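Local structure of PlzA (Borrelia burgdorferi, 7MIE) at residues Arg31-Lys36 against Leu158-Leu163; Thr87-Leu92 against Glu135-Thr140; Ile203-Leu206 against Ala211-Ile214. The protein binds the second messenger c-di-GMP through a PilZ-type receptor region and thereby probably takes part in c-di-GMP signalling in the Lyme disease spirochaete. All coordinates share one frame; numbering follows the deposited sequence.

Contact 1. Residues Arg31-Lys36 against Leu158-Leu163; sequences RDYGAK and LLDLKL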
loop_
_atom_site.group_PDB
_atom_site.type_symbol
_atom_site.label_atom_id
_atom_site.label_comp_id
_atom_site.label_asym_id
_atom_site.label_seq_id
_atom_site.Cartn_x
_atom_site.Cartn_y
_atom_site.Cartn_z
ATOM N N ARG A 31 16.937 -9.146 -13.045
ATOM C CA ARG A 31 18.099 -9.067 -12.158
ATOM C C ARG A 31 18.589 -7.619 -12.035
ATOM O O ARG A 31 18.904 -7.171 -10.930
ATOM C CB ARG A 31 19.239 -9.975 -12.653
ATOM C CG ARG A 31 18.957 -11.462 -12.467
ATOM C CD ARG A 31 20.034 -12.449 -12.935
ATOM N NE ARG A 31 20.523 -12.350 -14.314
ATOM C CZ ARG A 31 21.574 -11.613 -14.671
ATOM N NH1 ARG A 31 22.221 -10.933 -13.747
ATOM N NH2 ARG A 31 21.983 -11.559 -15.927
ATOM N N ASP A 32 18.632 -6.885 -13.163
ATOM C CA ASP A 32 19.028 -5.471 -13.126
ATOM C C ASP A 32 18.062 -4.650 -12.265
ATOM O O ASP A 32 18.462 -3.839 -11.438
ATOM C CB ASP A 32 19.020 -4.818 -14.512
ATOM C CG ASP A 32 19.991 -5.430 -15.528
ATOM O OD1 ASP A 32 20.926 -6.147 -15.110
ATOM O OD2 ASP A 32 19.760 -5.217 -16.744
ATOM N N TYR A 33 16.742 -4.876 -12.424
ATOM C CA TYR A 33 15.772 -4.151 -11.625
ATOM C C TYR A 33 15.877 -4.497 -10.136
ATOM O O TYR A 33 15.740 -3.612 -9.304
ATOM C CB TYR A 33 14.364 -4.580 -12.049
ATOM C CG TYR A 33 13.769 -3.817 -13.203
ATOM C CD1 TYR A 33 13.749 -2.433 -13.191
ATOM C CD2 TYR A 33 13.125 -4.490 -14.232
ATOM C CE1 TYR A 33 13.150 -1.734 -14.232
ATOM C CE2 TYR A 33 12.481 -3.798 -15.254
ATOM C CZ TYR A 33 12.483 -2.412 -15.239
ATOM O OH TYR A 33 11.914 -1.692 -16.262
ATOM N N GLY A 34 16.144 -5.770 -9.809
ATOM C CA GLY A 34 16.400 -6.254 -8.453
ATOM C C GLY A 34 17.514 -5.482 -7.754
ATOM O O GLY A 34 17.377 -5.048 -6.597
ATOM N N ALA A 35 18.589 -5.239 -8.513
ATOM C CA ALA A 35 19.739 -4.534 -7.944
ATOM C C ALA A 35 19.423 -3.054 -7.810
ATOM O O ALA A 35 19.657 -2.456 -6.768
ATOM C CB ALA A 35 20.952 -4.742 -8.839
ATOM N N LYS A 36 18.827 -2.473 -8.854
ATOM C CA LYS A 36 18.560 -1.047 -8.921
ATOM C C LYS A 36 17.580 -0.643 -7.824
ATOM O O LYS A 36 17.710 0.443 -7.264
ATOM C CB LYS A 36 18.005 -0.699 -10.304
ATOM C CG LYS A 36 17.749 0.778 -10.521
ATOM C CD LYS A 36 17.407 1.140 -11.944
ATOM C CE LYS A 36 17.066 2.617 -11.965
ATOM N NZ LYS A 36 17.242 3.189 -13.303
ATOM N N LEU A 158 6.850 -0.272 -12.857
ATOM C CA LEU A 158 6.215 0.609 -11.882
ATOM C C LEU A 158 7.249 1.298 -11.002
ATOM O O LEU A 158 7.088 2.488 -10.689
ATOM C CB LEU A 158 5.252 -0.189 -10.976
ATOM C CG LEU A 158 4.002 -0.717 -11.708
ATOM C CD1 LEU A 158 3.310 -1.753 -10.816
ATOM C CD2 LEU A 158 3.053 0.425 -12.053
ATOM N N LEU A 159 8.335 0.591 -10.641
ATOM C CA LEU A 159 9.380 1.235 -9.848
ATOM C C LEU A 159 10.121 2.312 -10.671
ATOM O O LEU A 159 10.441 3.344 -10.121
ATOM C CB LEU A 159 10.363 0.197 -9.289
ATOM C CG LEU A 159 9.773 -0.691 -8.199
ATOM C CD1 LEU A 159 10.595 -1.953 -8.029
ATOM C CD2 LEU A 159 9.668 0.111 -6.881
ATOM N N ASP A 160 10.314 2.106 -11.973
ATOM C CA ASP A 160 10.867 3.157 -12.816
ATOM C C ASP A 160 9.994 4.402 -12.772
ATOM O O ASP A 160 10.509 5.511 -12.651
ATOM C CB ASP A 160 10.873 2.721 -14.283
ATOM C CG ASP A 160 11.963 1.748 -14.658
ATOM O OD1 ASP A 160 13.003 1.659 -13.916
ATOM O OD2 ASP A 160 11.789 1.114 -15.744
ATOM N N LEU A 161 8.686 4.216 -12.839
ATOM C CA LEU A 161 7.768 5.359 -12.794
ATOM C C LEU A 161 7.796 6.026 -11.422
ATOM O O LEU A 161 7.777 7.254 -11.325
ATOM C CB LEU A 161 6.354 4.899 -13.140
ATOM C CG LEU A 161 6.200 4.343 -14.556
ATOM C CD1 LEU A 161 4.739 3.941 -14.773
ATOM C CD2 LEU A 161 6.621 5.389 -15.601
ATOM N N LYS A 162 7.845 5.218 -10.353
ATOM C CA LYS A 162 7.953 5.804 -9.026
ATOM C C LYS A 162 9.234 6.611 -8.866
ATOM O O LYS A 162 9.186 7.705 -8.282
ATOM C CB LYS A 162 7.818 4.703 -7.951
ATOM C CG LYS A 162 7.766 5.267 -6.537
ATOM C CD LYS A 162 7.461 4.153 -5.484
ATOM C CE LYS A 162 7.367 4.800 -4.100
ATOM N NZ LYS A 162 7.102 3.777 -3.051
ATOM N N LEU A 163 10.365 6.103 -9.372
ATOM C CA LEU A 163 11.637 6.829 -9.293
ATOM C C LEU A 163 11.558 8.171 -10.036
ATOM O O LEU A 163 12.074 9.179 -9.566
ATOM C CB LEU A 163 12.766 5.986 -9.915
ATOM C CG LEU A 163 14.112 6.692 -10.118
ATOM C CD1 LEU A 163 14.691 7.151 -8.768
ATOM C CD2 LEU A 163 15.095 5.735 -10.787
HETATM O O HOH W 1 15.422 1.306 -14.949
#

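Contact 2. Residues Thr87-Leu92 against Glu135-Thr140; sequences TVLPAL and EYNLLT. With EDO (1,2-ethanediol), chain F.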
loop_
_atom_site.group_PDB
_atom_site.type_symbol
_atom_site.label_atom_id
_atom_site.label_comp_id
_atom_site.label_asym_id
_atom_site.label_seq_id
_atom_site.Cartn_x
_atom_site.Cartn_y
_atom_site.Cartn_z
ATOM N N THR A 87 -1.019 -15.225 14.479
ATOM C CA THR A 87 -1.368 -16.248 13.490
ATOM C C THR A 87 -0.077 -16.726 12.803
ATOM O O THR A 87 0.627 -17.612 13.331
ATOM C CB THR A 87 -2.511 -15.795 12.553
ATOM O OG1 THR A 87 -2.077 -14.693 11.745
ATOM C CG2 THR A 87 -3.751 -15.339 13.298
ATOM N N VAL A 88 0.304 -16.052 11.706
ATOM C CA VAL A 88 1.384 -16.491 10.839
ATOM C C VAL A 88 2.729 -16.276 11.526
ATOM O O VAL A 88 3.640 -17.079 11.372
ATOM C CB VAL A 88 1.266 -15.803 9.462
ATOM C CG1 VAL A 88 2.502 -16.011 8.592
ATOM C CG2 VAL A 88 0.033 -16.378 8.737
ATOM N N LEU A 89 2.860 -15.191 12.294
ATOM C CA LEU A 89 4.193 -14.789 12.730
ATOM C C LEU A 89 4.756 -15.854 13.679
ATOM O O LEU A 89 5.845 -16.361 13.436
ATOM C CB LEU A 89 4.184 -13.373 13.340
ATOM C CG LEU A 89 5.573 -12.799 13.680
ATOM C CD1 LEU A 89 6.531 -12.852 12.500
ATOM C CD2 LEU A 89 5.487 -11.388 14.254
ATOM N N PRO A 90 4.024 -16.291 14.731
ATOM C CA PRO A 90 4.506 -17.385 15.565
ATOM C C PRO A 90 4.611 -18.733 14.831
ATOM O O PRO A 90 5.506 -19.537 15.131
ATOM C CB PRO A 90 3.555 -17.400 16.785
ATOM C CG PRO A 90 2.336 -16.608 16.373
ATOM C CD PRO A 90 2.750 -15.723 15.212
ATOM N N ALA A 91 3.685 -19.004 13.898
ATOM C CA ALA A 91 3.776 -20.242 13.125
ATOM C C ALA A 91 5.077 -20.275 12.328
ATOM O O ALA A 91 5.712 -21.322 12.195
ATOM C CB ALA A 91 2.581 -20.438 12.215
ATOM N N LEU A 92 5.469 -19.129 11.754
ATOM C CA LEU A 92 6.705 -19.091 10.970
ATOM C C LEU A 92 7.898 -19.362 11.877
ATOM O O LEU A 92 8.817 -20.041 11.451
ATOM C CB LEU A 92 6.894 -17.718 10.309
ATOM C CG LEU A 92 6.088 -17.497 9.034
ATOM C CD1 LEU A 92 6.150 -16.012 8.655
ATOM C CD2 LEU A 92 6.610 -18.361 7.891
ATOM N N GLU A 135 -5.317 -6.129 16.273
ATOM C CA GLU A 135 -3.875 -6.044 16.105
ATOM C C GLU A 135 -3.470 -6.855 14.886
ATOM O O GLU A 135 -4.029 -7.923 14.621
ATOM C CB GLU A 135 -3.127 -6.660 17.288
ATOM C CG GLU A 135 -3.539 -6.107 18.643
ATOM C CD GLU A 135 -3.453 -4.595 18.763
ATOM O OE1 GLU A 135 -2.518 -4.000 18.155
ATOM O OE2 GLU A 135 -4.334 -4.008 19.454
ATOM N N TYR A 136 -2.437 -6.346 14.205
ATOM C CA TYR A 136 -1.975 -6.916 12.953
ATOM C C TYR A 136 -0.461 -6.975 12.935
ATOM O O TYR A 136 0.232 -6.244 13.656
ATOM C CB TYR A 136 -2.448 -6.073 11.746
ATOM C CG TYR A 136 -3.944 -6.080 11.569
ATOM C CD1 TYR A 136 -4.576 -7.062 10.816
ATOM C CD2 TYR A 136 -4.728 -5.162 12.237
ATOM C CE1 TYR A 136 -5.958 -7.103 10.704
ATOM C CE2 TYR A 136 -6.118 -5.198 12.153
ATOM C CZ TYR A 136 -6.732 -6.165 11.371
ATOM O OH TYR A 136 -8.099 -6.202 11.288
ATOM N N ASN A 137 0.053 -7.848 12.056
ATOM C CA ASN A 137 1.474 -7.835 11.724
ATOM C C ASN A 137 1.630 -7.562 10.233
ATOM O O ASN A 137 0.842 -8.036 9.414
ATOM C CB ASN A 137 2.182 -9.170 12.015
ATOM C CG ASN A 137 2.222 -9.514 13.499
ATOM O OD1 ASN A 137 1.797 -10.613 13.888
ATOM N ND2 ASN A 137 2.763 -8.641 14.347
ATOM N N LEU A 138 2.705 -6.827 9.920
ATOM C CA LEU A 138 3.112 -6.599 8.525
ATOM C C LEU A 138 4.420 -7.370 8.342
ATOM O O LEU A 138 5.396 -7.098 9.060
ATOM C CB LEU A 138 3.324 -5.094 8.328
ATOM C CG LEU A 138 3.734 -4.664 6.903
ATOM C CD1 LEU A 138 2.602 -4.915 5.920
ATOM C CD2 LEU A 138 4.089 -3.193 6.874
ATOM N N LEU A 139 4.444 -8.355 7.429
ATOM C CA LEU A 139 5.562 -9.286 7.260
ATOM C C LEU A 139 6.254 -9.068 5.920
ATOM O O LEU A 139 5.604 -9.259 4.882
ATOM C CB LEU A 139 5.028 -10.722 7.226
ATOM C CG LEU A 139 4.774 -11.411 8.570
ATOM C CD1 LEU A 139 3.639 -10.738 9.311
ATOM C CD2 LEU A 139 4.475 -12.888 8.368
ATOM N N THR A 140 7.578 -8.836 5.961
ATOM C CA THR A 140 8.343 -8.747 4.725
ATOM C C THR A 140 8.863 -10.146 4.417
ATOM O O THR A 140 9.590 -10.726 5.256
ATOM C CB THR A 140 9.497 -7.751 4.905
ATOM O OG1 THR A 140 9.034 -6.452 5.301
ATOM C CG2 THR A 140 10.371 -7.653 3.658
HETATM C C1 EDO F . 7.337 -4.606 8.059
HETATM O O1 EDO F . 7.644 -5.937 7.614
HETATM C C2 EDO F . 8.372 -3.850 8.773
HETATM O O2 EDO F . 9.472 -4.673 9.111
HETATM O O HOH W 2 0.804 -13.000 12.806
#

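Contact 3. Residues Ile203-Leu206 against Ala211-Ile214; sequences IKDL and ALVI. With C2E (9,9'-[(2R,3R,3aS,5S,7aR,9R,10R,10aS,12S,14aR)-3,5,10,12-tetrahydroxy-5,12-dioxidooctahydro-2H,7H-difuro[3,2-d:3',2'-j][1,3,7,9,2,8]tetraoxadiphosphacyclododecine-2,9-diyl]bis(2-amino-1,9-dihydro-6H-purin-6-one)), chain C.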
loop_
_atom_site.group_PDB
_atom_site.type_symbol
_atom_site.label_atom_id
_atom_site.label_comp_id
_atom_site.label_asym_id
_atom_site.label_seq_id
_atom_site.Cartn_x
_atom_site.Cartn_y
_atom_site.Cartn_z
ATOM N N ILE A 203 -12.190 17.899 2.244
ATOM C CA ILE A 203 -11.392 16.966 1.438
ATOM C C ILE A 203 -12.129 16.682 0.117
ATOM O O ILE A 203 -13.280 16.238 0.133
ATOM C CB ILE A 203 -11.092 15.654 2.199
ATOM C CG1 ILE A 203 -10.555 15.882 3.625
ATOM C CG2 ILE A 203 -10.162 14.772 1.346
ATOM C CD1 ILE A 203 -10.599 14.650 4.505
ATOM N N LYS A 204 -11.437 16.879 -1.016
ATOM C CA LYS A 204 -11.963 16.572 -2.341
ATOM C C LYS A 204 -11.410 15.247 -2.867
ATOM O O LYS A 204 -12.147 14.519 -3.521
ATOM C CB LYS A 204 -11.701 17.713 -3.325
ATOM C CG LYS A 204 -12.294 19.056 -2.906
ATOM C CD LYS A 204 -13.698 18.985 -2.297
ATOM C CE LYS A 204 -14.815 18.777 -3.306
ATOM N NZ LYS A 204 -16.158 18.745 -2.658
ATOM N N ASP A 205 -10.123 14.949 -2.603
ATOM C CA ASP A 205 -9.571 13.649 -2.955
ATOM C C ASP A 205 -8.405 13.294 -2.036
ATOM O O ASP A 205 -7.816 14.180 -1.396
ATOM C CB ASP A 205 -9.273 13.525 -4.462
ATOM C CG ASP A 205 -8.129 14.366 -5.010
ATOM O OD1 ASP A 205 -7.042 14.288 -4.448
ATOM O OD2 ASP A 205 -8.340 15.085 -6.054
ATOM N N LEU A 206 -8.148 11.988 -1.942
ATOM C CA LEU A 206 -7.062 11.444 -1.120
ATOM C C LEU A 206 -6.272 10.419 -1.927
ATOM O O LEU A 206 -6.834 9.698 -2.746
ATOM C CB LEU A 206 -7.628 10.713 0.109
ATOM C CG LEU A 206 -8.331 11.572 1.167
ATOM C CD1 LEU A 206 -8.884 10.684 2.296
ATOM C CD2 LEU A 206 -7.328 12.585 1.752
ATOM N N ALA A 211 -3.343 14.907 -0.997
ATOM C CA ALA A 211 -4.749 15.240 -0.881
ATOM C C ALA A 211 -5.034 16.496 -1.680
ATOM O O ALA A 211 -4.126 17.277 -1.945
ATOM C CB ALA A 211 -5.140 15.456 0.577
ATOM N N LEU A 212 -6.288 16.644 -2.107
ATOM C CA LEU A 212 -6.741 17.925 -2.628
ATOM C C LEU A 212 -7.821 18.397 -1.676
ATOM O O LEU A 212 -8.693 17.602 -1.320
ATOM C CB LEU A 212 -7.338 17.757 -4.033
ATOM C CG LEU A 212 -7.921 19.043 -4.643
ATOM C CD1 LEU A 212 -6.831 20.079 -4.948
ATOM C CD2 LEU A 212 -8.681 18.726 -5.922
ATOM N N VAL A 213 -7.718 19.658 -1.215
ATOM C CA VAL A 213 -8.712 20.195 -0.306
ATOM C C VAL A 213 -9.203 21.528 -0.871
ATOM O O VAL A 213 -8.505 22.171 -1.641
ATOM C CB VAL A 213 -8.161 20.390 1.117
ATOM C CG1 VAL A 213 -7.699 19.067 1.736
ATOM C CG2 VAL A 213 -7.037 21.429 1.126
ATOM N N ILE A 214 -10.431 21.886 -0.497
ATOM C CA ILE A 214 -11.031 23.159 -0.866
ATOM C C ILE A 214 -11.231 23.982 0.404
ATOM O O ILE A 214 -11.582 23.433 1.446
ATOM C CB ILE A 214 -12.351 22.912 -1.624
ATOM C CG1 ILE A 214 -12.064 22.645 -3.100
ATOM C CG2 ILE A 214 -13.338 24.057 -1.428
ATOM C CD1 ILE A 214 -13.285 22.634 -3.993
HETATM P P1 C2E C . 4.561 16.160 -7.280
HETATM O O2P C2E C . 3.874 17.322 -7.857
HETATM O O1P C2E C . 5.804 16.324 -6.443
HETATM O "O5'" C2E C . 3.489 15.553 -6.247
HETATM C "C5'" C2E C . 3.914 14.479 -5.391
HETATM C "C4'" C2E C . 2.700 13.748 -4.865
HETATM O "O4'" C2E C . 1.844 14.676 -4.162
HETATM C "C3'" C2E C . 1.780 13.146 -5.931
HETATM O "O3'" C2E C . 2.325 11.883 -6.297
HETATM C "C2'" C2E C . 0.530 12.891 -5.045
HETATM O "O2'" C2E C . 0.771 11.791 -4.190
HETATM C "C1'" C2E C . 0.528 14.148 -4.159
HETATM N N9 C2E C . -0.387 15.165 -4.653
HETATM C C8 C2E C . -0.120 16.375 -5.252
HETATM N N7 C2E C . -1.197 17.041 -5.572
HETATM C C5 C2E C . -2.239 16.190 -5.190
HETATM C C6 C2E C . -3.639 16.344 -5.309
HETATM O O6 C2E C . -4.242 17.277 -5.861
HETATM N N1 C2E C . -4.319 15.225 -4.798
HETATM C C2 C2E C . -3.723 14.118 -4.229
HETATM N N2 C2E C . -4.519 13.119 -3.792
HETATM N N3 C2E C . -2.408 13.965 -4.119
HETATM C C4 C2E C . -1.742 15.043 -4.619
HETATM P P11 C2E C . 1.815 11.223 -7.686
HETATM O O21 C2E C . 2.410 9.856 -7.663
HETATM O O11 C2E C . 0.314 11.338 -7.700
HETATM O O5A C2E C . 2.412 12.230 -8.797
HETATM C C5A C2E C . 3.832 12.090 -9.052
HETATM C C4A C2E C . 4.287 13.268 -9.866
HETATM O O4A C2E C . 3.637 13.254 -11.158
HETATM C C3A C2E C . 3.913 14.624 -9.266
HETATM O O3A C2E C . 4.880 14.922 -8.262
HETATM C C2A C2E C . 3.956 15.504 -10.513
HETATM O O2A C2E C . 5.284 15.834 -10.895
HETATM C C1A C2E C . 3.304 14.561 -11.532
HETATM N N91 C2E C . 1.869 14.721 -11.670
HETATM C C81 C2E C . 0.878 13.875 -11.218
HETATM N N71 C2E C . -0.317 14.323 -11.508
HETATM C C51 C2E C . -0.105 15.519 -12.201
HETATM C C61 C2E C . -1.024 16.445 -12.777
HETATM O O61 C2E C . -2.260 16.412 -12.832
HETATM N N11 C2E C . -0.362 17.508 -13.385
HETATM C C21 C2E C . 0.996 17.703 -13.394
HETATM N N21 C2E C . 1.424 18.809 -14.027
HETATM N N31 C2E C . 1.869 16.823 -12.902
HETATM C C41 C2E C . 1.241 15.765 -12.299
#

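Contact 1. Residues Arg31-Lys36 against Leu158-Leu163
Tyr33 and Asp160 make the one direct hydrogen bond between Arg31-Lys36 and Leu158-Leu163, which lie on helices 26-36 and 149-164 of the PilZN3 domain. The phenol OH of Tyr33 donates to OD2 of Asp160 over 2.9 Å. It reaches this oxygen from above the carboxylate plane, 39° out of it, and ring and carboxylate are turned 49° against each other. Asp160 OD1 lies at the ring edge, close to the ring plane and 3.4 Å from Tyr33 CE1, so both carboxylate oxygens sit by the same corner of the ring. The tyrosine is the buried member of the contact; its side chain also touches Met76, Ile153 and Lys157.

Toward solvent the contact loosens. The Lys36 chain runs out extended, with CG anti to the backbone N (chi1 -177°), and its CE meets Leu163 CD2 at 3.9 Å. The ammonium stays 4.5 Å from Asp160, measured NZ to OD1, which is too long for a salt bridge. A water fills this step: it accepts from Lys36 NZ at 3.1 Å and donates to Asp160 OD1 at 2.7 Å. Tyr37 OH is also hydrogen-bonded to OD1.

Asp160 is thus gripped through both oxygens by two phenols and a water, with a lysine charge nearby. Such surroundings would be expected to favour its ionised form and fix the carboxylate's rotation.

Contact 2. Residues Thr87-Leu92 against Glu135-Thr140
The side-chain amide of Asn137 is covered by Leu89: the methyl CD2 stands above the amide plane, almost equally far from Asn137 CG (3.8 Å) and ND2 (3.9 Å), which marks it as lying over the face of the group. The amide's polar atoms are engaged separately, ND2 with Ser127 O of the neighbouring strand 119-131 and OD1 with a water. This is helix-on-sheet packing within the PilZN3 domain, where helix 88-94 lies on the curled antiparallel sheet. The axes of the two short segments pass 10.3 Å apart at 52°.

The water ties the two elements together. It donates to Asn137 OD1 at 2.8 Å and accepts from Leu89 N at 3.0 Å, a backbone N-H of the first helical turn. Thr87 fills the N-cap position without a side-chain capping bond; its hydroxyl is hydrogen-bonded to Gln84 O instead.

Farther along the strand the contact becomes wholly apolar. Leu92 CD1 and Leu139 CD2 meet tip to tip at 3.6 Å, and Val88 CG1 approaches the same methyl at a slant. Leu139 was modelled in two conformers, and these contacts belong to one of them. Val88 also packs on Met60, Ile62, Ala67 and Phe83, so the helix joins several strands of the sheet.

Leu138 points away from the helix; its backbone O accepts a hydrogen bond from O1 of a 1,2-ethanediol, probably from the crystallisation liquor, at 2.9 Å.

Contact 3. Residues Ile203-Leu206 against Ala211-Ile214
Leu212 O accepts two backbone N-H groups from the facing strand: Lys204 N at 2.9 Å, N-H...O angle 161°, and Asp205 N at 3.3 Å. Both donors come from the same face of the carbonyl plane. In return Leu212 N donates to Asp205 O at 3.0 Å. Two consecutive residues opposite one define a classic beta bulge, confirmed by a register shift of one between the Ile203-Val213 and Asp205-Leu212 pairs.

The Asp205 carboxylate serves the ligand. Its OD1 takes both N1 and N2 of one c-di-GMP guanine, each at 2.9 Å with N-H...O angles of 147°, so a single oxygen receives two N-H groups from the base's Watson-Crick side. The torsion chi1 of 69° sets CG between the backbone N and the carbonyl carbon, directing the carboxylate across Leu212, whose CB lies 3.5 Å from Asp205 OD2.

Packing surrounds this polar centre. Lys204 CG rests on Ile214 CG1 at 3.6 Å before its bent chain leaves the strand. On the buried face, Leu206 CD2 meets Ala211 CB at 3.8 Å; both residues, with Ile203 and Val213, lie against Phe231.

Arg168, Arg172 and Ser207 also hydrogen-bond c-di-GMP. The arginine pair, with Asp205 and Ser207 on a bulged hairpin, corresponds to the RxxxR and D/NxSxxG signatures of the PilZ c-di-GMP site.

Contacts 1 and 2 belong to the PilZN3 domain, and contact 2 is nested along the chain within the loop that contact 1 closes. Strand 134-143 of contact 2 leads on to helix 149-164 of contact 1, yet their centres are about 27 Å apart. Contact 3 follows in series, on a second antiparallel sheet; its centre lies about 30 Å from that of contact 1 and 34 Å from that of contact 2, on the opposite side of the chain's centre from the latter. Contact 3 alone holds c-di-GMP, although the Leu163 side chain of contact 1 comes within about 11 Å of a ligand molecule, and helix 149-164 ends shortly before Arg168 of the binding site.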